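Local coordinates for sarcolemmal membrane-associated protein (Homo sapiens, PDB 6AR0) that forms part of the extended STRIPAK complex, which dephosphorylates STK3 and so restrains Hippo signalling, this portion being the FHA domain, at residues Asp47-Ser52 with Val109-Arg114; Arg53-Val58 with Asn76-Asn81. All blocks are in the same frame, centred on the assembly; numbering follows the deposited sequence.

In the fold
From the N terminus, the chain first passes strands 5-10, 20-23, 28-32 and 44-46, then enters the loop 47-52 and runs directly through 53-58 into strand 56-61. Interaction 2 closes first: after the hairpin of strands 56-61 and 66-71, the segment 76-81 returns to meet 53-58, so that the five-stranded mixed sheet is tied to the antiparallel sheet that contains strand 78-80. Interaction 1 closes later, enclosing that of interaction 2, and joins the loop after strand 44-46 to strand 109-110, which pairs with 117-128 of the antiparallel sheet. The centres lie about 15 Å apart, yet the two join through a probable hydrogen bond between Val50 O and Asn76 ND2.

Interaction 1 of 2, residues Asp47-Ser52 with Val109-Arg114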
ATOM      1  N   ASP A  47      -0.604   7.355   9.056  1.00  9.56           N
ATOM      2  CA  ASP A  47       0.012   7.660  10.341  1.00 10.41           C
ATOM      3  C   ASP A  47       0.382   6.314  10.950  1.00 10.01           C
ATOM      4  O   ASP A  47      -0.455   5.632  11.557  1.00 12.32           O
ATOM      5  CB  ASP A  47      -0.979   8.434  11.194  1.00 11.35           C
ATOM      6  CG  ASP A  47      -0.438   8.795  12.539  1.00 14.16           C
ATOM      7  OD1 ASP A  47       0.756   8.512  12.805  1.00 14.76           O
ATOM      8  OD2 ASP A  47      -1.213   9.380  13.323  1.00 16.51           O
ATOM      9  N   CYS A  48       1.632   5.902  10.732  1.00 10.19           N
ATOM     10  CA  CYS A  48       2.125   4.589  11.148  1.00 10.52           C
ATOM     11  C   CYS A  48       3.639   4.673  11.193  1.00 10.21           C
ATOM     12  O   CYS A  48       4.273   4.994  10.183  1.00 11.09           O
ATOM     13  CB  CYS A  48       1.683   3.515  10.146  1.00 11.50           C
ATOM     14  SG  CYS A  48       2.263   1.849  10.514  1.00 13.27           S
ATOM     15  N   LYS A  49       4.209   4.360  12.355  1.00 12.26           N
ATOM     16  CA  LYS A  49       5.615   4.629  12.613  1.00 12.93           C
ATOM     17  C   LYS A  49       6.534   3.855  11.682  1.00 12.10           C
ATOM     18  O   LYS A  49       7.628   4.334  11.348  1.00 14.03           O
ATOM     19  CB  LYS A  49       5.929   4.261  14.068  1.00 14.63           C
ATOM     20  CG  LYS A  49       7.301   4.692  14.517  1.00 15.62           C
ATOM     21  CD  LYS A  49       7.569   4.347  15.965  1.00 18.13           C
ATOM     22  CE  LYS A  49       8.954   4.796  16.375  1.00 20.61           C
ATOM     23  NZ  LYS A  49       9.308   4.258  17.701  1.00 21.32           N
ATOM     24  N   VAL A  50       6.150   2.633  11.319  1.00 11.30           N
ATOM     25  CA  VAL A  50       7.067   1.722  10.644  1.00 11.13           C
ATOM     26  C   VAL A  50       7.150   1.961   9.145  1.00 10.90           C
ATOM     27  O   VAL A  50       7.969   1.307   8.477  1.00 13.33           O
ATOM     28  CB  VAL A  50       6.746   0.251  10.989  1.00 11.96           C
ATOM     29  CG1 VAL A  50       6.739   0.023  12.505  1.00 15.87           C
ATOM     30  CG2 VAL A  50       5.430  -0.173  10.398  1.00 13.53           C
ATOM     31  N   LEU A  51       6.368   2.886   8.589  1.00  9.95           N
ATOM     32  CA  LEU A  51       6.462   3.207   7.166  1.00  9.09           C
ATOM     33  C   LEU A  51       7.556   4.228   6.915  1.00 10.36           C
ATOM     34  O   LEU A  51       7.814   5.109   7.739  1.00 11.47           O
ATOM     35  CB  LEU A  51       5.156   3.783   6.619  1.00 10.04           C
ATOM     36  CG  LEU A  51       4.171   2.723   6.086  1.00 10.73           C
ATOM     37  CD1 LEU A  51       3.625   1.818   7.186  1.00 12.52           C
ATOM     38  CD2 LEU A  51       3.030   3.373   5.336  1.00 14.24           C
ATOM     39  N   SER A  52       8.180   4.120   5.748  1.00 10.16           N
ATOM     40  CA  SER A  52       9.074   5.153   5.253  1.00 10.27           C
ATOM     41  C   SER A  52       8.271   6.297   4.630  1.00 10.68           C
ATOM     42  O   SER A  52       7.102   6.143   4.258  1.00  9.87           O
ATOM     43  CB  SER A  52      10.042   4.556   4.227  1.00 10.92           C
ATOM     44  OG  SER A  52      10.857   3.563   4.819  1.00 12.31           O
ATOM     45  N   VAL A 109       6.957  -3.976  14.903  1.00 11.92           N
ATOM     46  CA  VAL A 109       8.273  -3.758  15.495  1.00 13.65           C
ATOM     47  C   VAL A 109       8.098  -3.666  17.008  1.00 13.29           C
ATOM     48  O   VAL A 109       7.413  -2.756  17.490  1.00 14.12           O
ATOM     49  CB  VAL A 109       8.904  -2.462  14.950  1.00 14.50           C
ATOM     50  CG1 VAL A 109      10.197  -2.135  15.687  1.00 18.59           C
ATOM     51  CG2 VAL A 109       9.158  -2.568  13.448  1.00 18.85           C
ATOM     52  N   THR A 110       8.732  -4.575  17.761  1.00 13.56           N
ATOM     53  CA  THR A 110       8.857  -4.409  19.209  1.00 13.22           C
ATOM     54  C   THR A 110      10.185  -3.715  19.458  1.00 12.14           C
ATOM     55  O   THR A 110      11.227  -4.210  19.024  1.00 12.93           O
ATOM     56  CB  THR A 110       8.799  -5.745  19.951  1.00 16.91           C
ATOM     57  OG1 THR A 110       7.534  -6.375  19.716  1.00 19.91           O
ATOM     58  CG2 THR A 110       8.979  -5.532  21.458  1.00 17.69           C
ATOM     59  N   GLU A 111      10.143  -2.557  20.107  1.00 10.68           N
ATOM     60  CA  GLU A 111      11.347  -1.764  20.297  1.00 10.59           C
ATOM     61  C   GLU A 111      12.391  -2.555  21.078  1.00 10.83           C
ATOM     62  O   GLU A 111      12.072  -3.357  21.959  1.00 10.96           O
ATOM     63  CB  GLU A 111      11.012  -0.469  21.043  1.00 10.29           C
ATOM     64  CG  GLU A 111      10.088   0.467  20.297  1.00 11.53           C
ATOM     65  CD  GLU A 111      10.722   1.040  19.055  1.00 20.23           C
ATOM     66  OE1 GLU A 111      11.973   1.037  18.953  1.00 23.36           O
ATOM     67  OE2 GLU A 111       9.960   1.503  18.178  1.00 25.75           O
ATOM     68  N   ASN A 112      13.664  -2.312  20.760  1.00 11.05           N
ATOM     69  CA  ASN A 112      14.734  -2.985  21.485  1.00 11.40           C
ATOM     70  C   ASN A 112      15.028  -2.322  22.822  1.00 11.09           C
ATOM     71  O   ASN A 112      15.610  -2.960  23.702  1.00 11.34           O
ATOM     72  CB  ASN A 112      15.986  -3.035  20.617  1.00 11.97           C
ATOM     73  CG  ASN A 112      15.773  -3.859  19.370  1.00 13.55           C
ATOM     74  OD1 ASN A 112      15.180  -4.945  19.421  1.00 15.23           O
ATOM     75  ND2 ASN A 112      16.226  -3.350  18.238  1.00 13.95           N
ATOM     76  N   THR A 113      14.624  -1.069  22.992  1.00 10.65           N
ATOM     77  CA  THR A 113      14.955  -0.275  24.161  1.00 10.40           C
ATOM     78  C   THR A 113      13.806  -0.135  25.151  1.00 10.09           C
ATOM     79  O   THR A 113      14.012   0.430  26.229  1.00 10.06           O
ATOM     80  CB  THR A 113      15.341   1.127  23.701  1.00 13.10           C
ATOM     81  OG1 THR A 113      14.354   1.573  22.768  1.00 16.14           O
ATOM     82  CG2 THR A 113      16.711   1.126  23.034  1.00 14.75           C
ATOM     83  N   ARG A 114      12.611  -0.621  24.818  1.00 10.11           N
ATOM     84  CA  ARG A 114      11.465  -0.528  25.713  1.00 10.06           C
ATOM     85  C   ARG A 114      10.426  -1.536  25.255  1.00 10.34           C
ATOM     86  O   ARG A 114      10.433  -1.988  24.105  1.00 10.44           O
ATOM     87  CB  ARG A 114      10.853   0.876  25.714  1.00  9.89           C
ATOM     88  CG  ARG A 114      10.180   1.234  24.394  1.00 10.11           C
ATOM     89  CD  ARG A 114       9.355   2.469  24.532  1.00 10.04           C
ATOM     90  NE  ARG A 114      10.157   3.691  24.531  1.00 10.02           N
ATOM     91  CZ  ARG A 114       9.708   4.868  24.962  1.00 10.23           C
ATOM     92  NH1 ARG A 114       8.508   4.966  25.535  1.00 10.46           N
ATOM     93  NH2 ARG A 114      10.474   5.943  24.835  1.00 10.37           N
TER
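Lys49 and Glu111 approach head-on and meet in a salt bridge. From CB the lysine chain puts CG anti to the backbone N (chi1 -171°) and then runs fully extended through CD; the side chain also touches His118 of strand 117-128. Lys49 CE comes within 3.9 Å of Glu111 OE2, and Lys49 NZ ends 2.9 Å from it, donating from above the carboxylate plane, 51° out of it. The glutamate bends at chi2 (-67°) to bring its carboxylate to the amine. Lys49 belongs to the loop between strands 44-46 and 56-61 of the FHA beta sandwich, in a family whose members bind phosphopeptides with loops at one end of the sandwich. Here the loop makes a type I turn from Cys48 to Leu51, with Lys49 and Val50 at its two central positions, held by a weak 3.4 Å bond from Leu51 N to Cys48 O. Beside the charged pair, Val50 CG1 touches Val109 CG2 at 3.7 Å, the two side chains passing alongside and pointing opposite ways. Val50 is buried and also packs on Cys120, whereas the lysine is exposed.

Interaction 2 of 2, residues Arg53-Val58 with Asn76-Asn81; sequences RNHALV and NGTFIN
The imidazole of His55 meets Gly77 and Thr78 with one edge, and this is where the contact is tight. His55 NE2 donates to Gly77 O at 2.8 Å with an N-H...O angle of 149°. The oxygen lies almost in the ring plane, but the donor stands well above the plane of the carbonyl group, 56° out of it. Along the same edge His55 CD2 comes to 3.2 Å from Thr78 OG1, a hydroxyl that is hydrogen-bonded to Asp71. Placing CG anti to the backbone N (chi1 -167°) swings the ring across to 76-81, and ND1, on the other side of the ring, accepts from Ser52 N, so bonds at both nitrogens fix its rotation. With an alanine in place of His55, Gly77 O and Ser52 N would probably lose their partners, and a gap is likely to open between the loop and strand 78-80. Gly77 itself has backbone angles at which a side chain would collide with the preceding carbonyl O. The packing slackens toward Ala56, whose CB stays 4.0 Å from Thr78 OG1, although this side remains buried. On the solvent side Arg53 and Asn54 are exposed and do not touch 76-81, and Asn54 OD1 is hydrogen-bonded to Lys29 NZ. His55 and Ala56 together face Ile30 in a classic beta bulge at the start of strand 56-61. Ser52 stands three residues ahead of His55, matching the Ser-X-X-His motif of FHA domains, consistent with the histidine that braces the loops of the probable phosphopeptide site against the Asn76-Gly77 segment.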
ATOM      1  N   ARG A  53       8.911   7.465   4.524  1.00 11.26           N
ATOM      2  CA  ARG A  53       8.255   8.609   3.901  1.00 11.64           C
ATOM      3  C   ARG A  53       7.891   8.304   2.457  1.00 10.79           C
ATOM      4  O   ARG A  53       6.770   8.582   2.013  1.00 11.49           O
ATOM      5  CB  ARG A  53       9.169   9.832   3.968  1.00 14.22           C
ATOM      6  CG  ARG A  53       8.564  11.081   3.336  1.00 16.65           C
ATOM      7  CD  ARG A  53       9.519  12.267   3.358  1.00 18.91           C
ATOM      8  NE  ARG A  53       8.887  13.466   2.799  1.00 25.93           N
ATOM      9  CZ  ARG A  53       8.623  14.587   3.471  1.00 29.38           C
ATOM     10  NH1 ARG A  53       8.949  14.721   4.753  1.00 30.41           N
ATOM     11  NH2 ARG A  53       8.033  15.598   2.846  1.00 29.25           N
ATOM     12  N   ASN A  54       8.831   7.729   1.710  1.00 11.43           N
ATOM     13  CA  ASN A  54       8.617   7.303   0.331  1.00 11.40           C
ATOM     14  C   ASN A  54       8.706   5.782   0.333  1.00 10.74           C
ATOM     15  O   ASN A  54       9.748   5.192   0.061  1.00 11.90           O
ATOM     16  CB  ASN A  54       9.650   7.923  -0.588  1.00 13.50           C
ATOM     17  CG  ASN A  54       9.717   9.426  -0.445  1.00 20.46           C
ATOM     18  OD1 ASN A  54       8.709  10.112  -0.563  1.00 23.47           O
ATOM     19  ND2 ASN A  54      10.906   9.943  -0.167  1.00 27.41           N
ATOM     20  N   HIS A  55       7.598   5.141   0.691  1.00  9.46           N
ATOM     21  CA  HIS A  55       7.612   3.717   0.989  1.00  8.51           C
ATOM     22  C   HIS A  55       7.373   2.859  -0.251  1.00  8.10           C
ATOM     23  O   HIS A  55       8.115   1.908  -0.518  1.00  8.42           O
ATOM     24  CB  HIS A  55       6.558   3.438   2.064  1.00  8.56           C
ATOM     25  CG  HIS A  55       6.680   2.092   2.680  1.00  8.01           C
ATOM     26  ND1 HIS A  55       7.179   1.900   3.949  1.00  9.05           N
ATOM     27  CD2 HIS A  55       6.415   0.867   2.179  1.00  8.54           C
ATOM     28  CE1 HIS A  55       7.196   0.608   4.206  1.00  8.93           C
ATOM     29  NE2 HIS A  55       6.738  -0.040   3.150  1.00  9.49           N
ATOM     30  N   ALA A  56       6.337   3.192  -1.010  1.00  7.84           N
ATOM     31  CA  ALA A  56       5.963   2.412  -2.179  1.00  7.66           C
ATOM     32  C   ALA A  56       5.194   3.323  -3.127  1.00  7.67           C
ATOM     33  O   ALA A  56       4.938   4.496  -2.837  1.00  8.16           O
ATOM     34  CB  ALA A  56       5.173   1.159  -1.774  1.00  8.38           C
ATOM     35  N   LEU A  57       4.856   2.770  -4.284  1.00  8.02           N
ATOM     36  CA  LEU A  57       4.134   3.466  -5.331  1.00  7.75           C
ATOM     37  C   LEU A  57       3.119   2.497  -5.911  1.00  7.20           C
ATOM     38  O   LEU A  57       3.450   1.337  -6.151  1.00  7.71           O
ATOM     39  CB  LEU A  57       5.141   3.878  -6.400  1.00  9.61           C
ATOM     40  CG  LEU A  57       4.723   4.900  -7.452  1.00 11.47           C
ATOM     41  CD1 LEU A  57       4.389   6.242  -6.822  1.00 12.12           C
ATOM     42  CD2 LEU A  57       5.828   5.050  -8.476  1.00 14.09           C
ATOM     43  N   VAL A  58       1.885   2.961  -6.122  1.00  7.27           N
ATOM     44  CA  VAL A  58       0.824   2.140  -6.699  1.00  6.91           C
ATOM     45  C   VAL A  58       0.242   2.858  -7.908  1.00  6.95           C
ATOM     46  O   VAL A  58       0.063   4.078  -7.892  1.00  7.90           O
ATOM     47  CB  VAL A  58      -0.261   1.789  -5.643  1.00  7.36           C
ATOM     48  CG1 VAL A  58      -0.958   3.031  -5.078  1.00  8.78           C
ATOM     49  CG2 VAL A  58      -1.270   0.814  -6.200  1.00  8.61           C
ATOM     50  N   ASN A  76      11.381  -1.021   5.952  1.00 12.10           N
ATOM     51  CA  ASN A  76      10.817  -2.169   6.659  1.00 12.25           C
ATOM     52  C   ASN A  76       9.993  -3.116   5.800  1.00 12.32           C
ATOM     53  O   ASN A  76       9.484  -4.120   6.329  1.00 13.00           O
ATOM     54  CB  ASN A  76      10.007  -1.714   7.874  1.00 12.98           C
ATOM     55  CG  ASN A  76      10.878  -1.072   8.922  1.00 14.13           C
ATOM     56  OD1 ASN A  76      11.989  -1.537   9.196  1.00 15.30           O
ATOM     57  ND2 ASN A  76      10.390   0.008   9.508  1.00 15.33           N
ATOM     58  N   GLY A  77       9.826  -2.835   4.517  1.00 10.31           N
ATOM     59  CA  GLY A  77       9.286  -3.836   3.618  1.00 10.01           C
ATOM     60  C   GLY A  77       7.895  -3.518   3.094  1.00  9.10           C
ATOM     61  O   GLY A  77       7.110  -2.791   3.714  1.00  9.03           O
ATOM     62  N   THR A  78       7.602  -4.072   1.924  1.00  8.74           N
ATOM     63  CA  THR A  78       6.282  -4.076   1.317  1.00  8.01           C
ATOM     64  C   THR A  78       5.993  -5.507   0.907  1.00  7.98           C
ATOM     65  O   THR A  78       6.895  -6.203   0.430  1.00  9.19           O
ATOM     66  CB  THR A  78       6.272  -3.172   0.066  1.00  8.17           C
ATOM     67  OG1 THR A  78       6.620  -1.839   0.441  1.00  9.41           O
ATOM     68  CG2 THR A  78       4.910  -3.138  -0.603  1.00  9.53           C
ATOM     69  N   PHE A  79       4.742  -5.950   1.088  1.00  8.08           N
ATOM     70  CA  PHE A  79       4.392  -7.349   0.865  1.00  8.19           C
ATOM     71  C   PHE A  79       3.090  -7.454   0.076  1.00  7.96           C
ATOM     72  O   PHE A  79       2.156  -6.683   0.316  1.00  8.33           O
ATOM     73  CB  PHE A  79       4.227  -8.121   2.195  1.00  9.27           C
ATOM     74  CG  PHE A  79       5.388  -7.970   3.149  1.00  9.57           C
ATOM     75  CD1 PHE A  79       6.309  -8.990   3.313  1.00 10.51           C
ATOM     76  CD2 PHE A  79       5.562  -6.802   3.882  1.00  9.22           C
ATOM     77  CE1 PHE A  79       7.375  -8.838   4.183  1.00 11.93           C
ATOM     78  CE2 PHE A  79       6.626  -6.649   4.734  1.00 10.66           C
ATOM     79  CZ  PHE A  79       7.533  -7.672   4.888  1.00 10.67           C
ATOM     80  N   ILE A  80       3.048  -8.399  -0.866  1.00  7.78           N
ATOM     81  CA  ILE A  80       1.820  -8.818  -1.541  1.00  7.56           C
ATOM     82  C   ILE A  80       1.546 -10.249  -1.112  1.00  7.99           C
ATOM     83  O   ILE A  80       2.367 -11.138  -1.364  1.00  8.24           O
ATOM     84  CB  ILE A  80       1.940  -8.738  -3.072  1.00  7.57           C
ATOM     85  CG1 ILE A  80       2.218  -7.306  -3.547  1.00  8.47           C
ATOM     86  CG2 ILE A  80       0.680  -9.299  -3.741  1.00  8.39           C
ATOM     87  CD1 ILE A  80       2.661  -7.231  -5.003  1.00  8.91           C
ATOM     88  N   ASN A  81       0.421 -10.474  -0.436  1.00  7.77           N
ATOM     89  CA  ASN A  81       0.060 -11.806   0.048  1.00  8.81           C
ATOM     90  C   ASN A  81       1.231 -12.457   0.776  1.00  9.54           C
ATOM     91  O   ASN A  81       1.587 -13.616   0.552  1.00 10.93           O
ATOM     92  CB  ASN A  81      -0.471 -12.660  -1.093  1.00 10.22           C
ATOM     93  CG  ASN A  81      -1.656 -12.002  -1.769  1.00  9.06           C
ATOM     94  OD1 ASN A  81      -2.453 -11.348  -1.107  1.00 11.38           O
ATOM     95  ND2 ASN A  81      -1.789 -12.173  -3.071  1.00 10.48           N
TER